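Local coordinates for gamma-D-glutamyl-L-lysine dipeptidyl-peptidase (Bacillus cereus ATCC 10987, PDB 3H41), which probably hydrolyses gamma-D-glutamyl-L-lysine bonds in cell wall murein peptides, releasing the dipeptide L-Ala-gamma-D-Glu, as a cysteine peptidase of the NlpC/P60 family, at residues 106-114 with 159-167. Sequence-based numbering, arbitrary orientation.
Sequences TYNQEFADK and RVLLPNGQK. With PO4 (phosphate ion), chain D.
One face of the Phe-111 ring is covered by Pro-163, whose CA lies 3.7 Å from the ring centroid, 18° off the normal, in a CH-pi contact. At the ring's edge, near its plane, CE1 meets Leu-161 O at 3.4 Å, where the weakly positive rim of an aromatic suits a carbonyl oxygen. With CG anti to the backbone N (chi1 -172°), the ring reaches from helix 109-113 to the turn; Phe-10 packs edge-to-face with it. Leu-161 CD2 slips against the helix backbone, 3.6 Å from Phe-111 CA, and also touches the aliphatic parts of Glu-110 and Lys-114. Asn-108 is the N-cap: its OD1 receives Phe-111 N in the carbonyl plane, on a lone pair (3.0 Å), and its amide carbon CG and nitrogen ND2 both lie 3.6 Å from Gly-165 CA, a close approach that the lack of a side chain permits; glycine also readily adopts the positive phi here (87°). Thr-106 lays CG2 on Pro-163, 3.3 Å from its O. Waters carry the polar links between the two segments: one joins Asn-108 N to Pro-163 O, another Glu-110 OE1 to Gly-165 O. The type I turn from Leu-162 to Gly-165 overlaps an Asx turn, in which Asn-164 OD1 accepts from Gln-166 N. A capped short helix thus packs on a beta-hairpin of the second SH3b domain, linking it to the sheet that contains strand 105-106.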
loop_
_atom_site.group_PDB
_atom_site.type_symbol
_atom_site.label_atom_id
_atom_site.label_comp_id
_atom_site.label_asym_id
_atom_site.label_seq_id
_atom_site.Cartn_x
_atom_site.Cartn_y
_atom_site.Cartn_z
ATOM N N THR A 106 -5.377 -13.433 -11.168
ATOM C CA THR A 106 -5.716 -14.832 -11.218
ATOM C C THR A 106 -7.105 -15.023 -10.601
ATOM O O THR A 106 -7.737 -14.073 -10.082
ATOM C CB THR A 106 -4.654 -15.693 -10.496
ATOM O OG1 THR A 106 -4.915 -17.075 -10.760
ATOM C CG2 THR A 106 -4.640 -15.437 -9.016
ATOM N N TYR A 107 -7.603 -16.253 -10.689
ATOM C CA TYR A 107 -8.819 -16.626 -9.953
ATOM C C TYR A 107 -8.689 -18.088 -9.567
ATOM O O TYR A 107 -8.411 -18.919 -10.417
ATOM C CB TYR A 107 -10.088 -16.438 -10.797
ATOM C CG TYR A 107 -11.358 -16.726 -9.988
ATOM C CD1 TYR A 107 -11.842 -18.036 -9.851
ATOM C CD2 TYR A 107 -11.999 -15.723 -9.289
ATOM C CE1 TYR A 107 -12.982 -18.310 -9.093
ATOM C CE2 TYR A 107 -13.129 -15.984 -8.516
ATOM C CZ TYR A 107 -13.607 -17.276 -8.421
ATOM O OH TYR A 107 -14.721 -17.537 -7.650
ATOM N N ASN A 108 -8.846 -18.389 -8.291
ATOM C CA ASN A 108 -8.883 -19.767 -7.818
ATOM C C ASN A 108 -10.064 -19.886 -6.858
ATOM O O ASN A 108 -10.199 -19.092 -5.923
ATOM C CB ASN A 108 -7.560 -20.112 -7.143
ATOM C CG ASN A 108 -7.534 -21.510 -6.585
ATOM O OD1 ASN A 108 -7.846 -21.696 -5.419
ATOM N ND2 ASN A 108 -7.093 -22.476 -7.373
ATOM N N GLN A 109 -10.969 -20.832 -7.130
ATOM C CA GLN A 109 -12.190 -20.945 -6.329
ATOM C C GLN A 109 -11.913 -21.198 -4.847
ATOM O O GLN A 109 -12.589 -20.630 -3.971
ATOM C CB GLN A 109 -13.097 -22.063 -6.861
ATOM C CG GLN A 109 -14.494 -22.039 -6.222
ATOM C CD GLN A 109 -15.216 -20.718 -6.456
ATOM O OE1 GLN A 109 -15.271 -20.240 -7.584
ATOM N NE2 GLN A 109 -15.732 -20.100 -5.384
ATOM N N GLU A 110 -10.954 -22.077 -4.566
ATOM C CA GLU A 110 -10.550 -22.348 -3.182
ATOM C C GLU A 110 -10.087 -21.078 -2.472
ATOM O O GLU A 110 -10.525 -20.808 -1.348
ATOM C CB GLU A 110 -9.437 -23.391 -3.097
ATOM C CG GLU A 110 -9.046 -23.686 -1.626
ATOM C CD GLU A 110 -7.906 -24.710 -1.456
ATOM O OE1 GLU A 110 -7.246 -25.064 -2.455
ATOM O OE2 GLU A 110 -7.665 -25.140 -0.301
ATOM N N PHE A 111 -9.197 -20.305 -3.112
ATOM C CA PHE A 111 -8.798 -19.003 -2.549
ATOM C C PHE A 111 -9.996 -18.070 -2.390
ATOM O O PHE A 111 -10.189 -17.450 -1.345
ATOM C CB PHE A 111 -7.730 -18.320 -3.410
ATOM C CG PHE A 111 -7.148 -17.078 -2.784
ATOM C CD1 PHE A 111 -6.031 -17.155 -1.936
ATOM C CD2 PHE A 111 -7.713 -15.833 -3.020
ATOM C CE1 PHE A 111 -5.481 -16.017 -1.350
ATOM C CE2 PHE A 111 -7.178 -14.690 -2.424
ATOM C CZ PHE A 111 -6.038 -14.781 -1.597
ATOM N N ALA A 112 -10.786 -17.931 -3.449
ATOM C CA ALA A 112 -12.003 -17.106 -3.382
ATOM C C ALA A 112 -12.918 -17.526 -2.193
ATOM O O ALA A 112 -13.429 -16.679 -1.463
ATOM C CB ALA A 112 -12.764 -17.189 -4.701
ATOM N N ASP A 113 -13.080 -18.826 -1.982
ATOM C CA ASP A 113 -13.909 -19.316 -0.852
ATOM C C ASP A 113 -13.294 -19.039 0.525
ATOM O O ASP A 113 -14.009 -19.009 1.541
ATOM C CB ASP A 113 -14.165 -20.812 -0.996
ATOM C CG ASP A 113 -15.089 -21.134 -2.151
ATOM O OD1 ASP A 113 -15.882 -20.248 -2.541
ATOM O OD2 ASP A 113 -15.005 -22.263 -2.671
ATOM N N LYS A 114 -11.971 -18.876 0.576
ATOM C CA LYS A 114 -11.285 -18.718 1.851
ATOM C C LYS A 114 -10.981 -17.253 2.172
ATOM O O LYS A 114 -10.324 -16.971 3.151
ATOM C CB LYS A 114 -10.007 -19.553 1.850
ATOM C CG LYS A 114 -10.247 -21.079 1.952
ATOM C CD LYS A 114 -8.910 -21.845 1.859
ATOM C CE LYS A 114 -8.989 -23.246 2.463
ATOM N NZ LYS A 114 -9.030 -23.240 3.965
ATOM N N ARG A 159 1.589 -21.685 7.464
ATOM C CA ARG A 159 1.277 -22.065 6.101
ATOM C C ARG A 159 0.069 -21.293 5.605
ATOM O O ARG A 159 -0.943 -21.121 6.330
ATOM C CB ARG A 159 1.045 -23.582 6.060
ATOM C CG ARG A 159 0.948 -24.164 4.676
ATOM C CD ARG A 159 1.137 -25.701 4.765
ATOM N NE ARG A 159 1.644 -26.242 3.524
ATOM C CZ ARG A 159 1.152 -27.312 2.904
ATOM N NH1 ARG A 159 0.121 -27.978 3.419
ATOM N NH2 ARG A 159 1.709 -27.727 1.764
ATOM N N VAL A 160 0.159 -20.798 4.367
ATOM C CA VAL A 160 -0.901 -20.011 3.800
ATOM C C VAL A 160 -1.237 -20.445 2.375
ATOM O O VAL A 160 -0.445 -21.108 1.699
ATOM C CB VAL A 160 -0.494 -18.490 3.776
ATOM C CG1 VAL A 160 -0.248 -17.989 5.187
ATOM C CG2 VAL A 160 0.760 -18.306 2.877
ATOM N N LEU A 161 -2.384 -20.012 1.898
ATOM C CA LEU A 161 -2.828 -20.264 0.533
ATOM C C LEU A 161 -2.602 -19.019 -0.362
ATOM O O LEU A 161 -2.988 -17.918 0.003
ATOM C CB LEU A 161 -4.327 -20.601 0.533
ATOM C CG LEU A 161 -4.893 -21.070 -0.813
ATOM C CD1 LEU A 161 -4.328 -22.439 -1.222
ATOM C CD2 LEU A 161 -6.416 -21.088 -0.785
ATOM N N LEU A 162 -1.934 -19.220 -1.480
ATOM C CA LEU A 162 -1.695 -18.182 -2.494
ATOM C C LEU A 162 -2.912 -18.011 -3.433
ATOM O O LEU A 162 -3.710 -18.928 -3.614
ATOM C CB LEU A 162 -0.470 -18.531 -3.335
ATOM C CG LEU A 162 0.792 -18.657 -2.505
ATOM C CD1 LEU A 162 1.951 -19.001 -3.416
ATOM C CD2 LEU A 162 1.027 -17.369 -1.715
ATOM N N PRO A 163 -3.049 -16.830 -4.047
ATOM C CA PRO A 163 -4.221 -16.582 -4.903
ATOM C C PRO A 163 -4.317 -17.527 -6.113
ATOM O O PRO A 163 -5.397 -17.695 -6.676
ATOM C CB PRO A 163 -4.041 -15.115 -5.359
ATOM C CG PRO A 163 -2.857 -14.596 -4.726
ATOM C CD PRO A 163 -2.283 -15.603 -3.773
ATOM N N ASN A 164 -3.201 -18.116 -6.524
ATOM C CA ASN A 164 -3.241 -19.079 -7.600
ATOM C C ASN A 164 -3.591 -20.499 -7.133
ATOM O O ASN A 164 -3.594 -21.424 -7.948
ATOM C CB ASN A 164 -1.947 -19.072 -8.395
ATOM C CG ASN A 164 -0.775 -19.654 -7.631
ATOM O OD1 ASN A 164 -0.876 -19.950 -6.439
ATOM N ND2 ASN A 164 0.339 -19.833 -8.322
ATOM N N GLY A 165 -3.900 -20.664 -5.854
ATOM C CA GLY A 165 -4.190 -22.007 -5.288
ATOM C C GLY A 165 -2.999 -22.812 -4.793
ATOM O O GLY A 165 -3.192 -23.895 -4.217
ATOM N N GLN A 166 -1.763 -22.326 -4.989
ATOM C CA GLN A 166 -0.599 -22.988 -4.390
ATOM C C GLN A 166 -0.532 -22.697 -2.899
ATOM O O GLN A 166 -1.173 -21.772 -2.380
ATOM C CB GLN A 166 0.709 -22.553 -5.074
ATOM C CG GLN A 166 0.849 -23.025 -6.506
ATOM C CD GLN A 166 2.180 -22.633 -7.110
ATOM O OE1 GLN A 166 2.478 -21.422 -7.257
ATOM N NE2 GLN A 166 3.005 -23.644 -7.456
ATOM N N LYS A 167 0.229 -23.530 -2.206
ATOM C CA LYS A 167 0.474 -23.403 -0.778
ATOM C C LYS A 167 1.925 -22.960 -0.560
ATOM O O LYS A 167 2.821 -23.301 -1.365
ATOM C CB LYS A 167 0.213 -24.741 -0.097
ATOM C CG LYS A 167 -1.238 -25.241 -0.259
ATOM C CD LYS A 167 -1.462 -26.521 0.542
ATOM C CE LYS A 167 -2.929 -26.999 0.507
ATOM N NZ LYS A 167 -3.432 -27.139 -0.872
HETATM P P PO4 D . 5.621 -24.164 -9.641
HETATM O O1 PO4 D . 4.606 -25.277 -9.739
HETATM O O2 PO4 D . 6.987 -24.712 -10.097
HETATM O O3 PO4 D . 5.173 -23.074 -10.591
HETATM O O4 PO4 D . 5.711 -23.651 -8.239
HETATM O O HOH W 1 -7.728 -16.448 -6.548
HETATM O O HOH W 2 -5.429 -25.281 -4.129
HETATM O O HOH W 3 -6.429 -27.018 0.717
#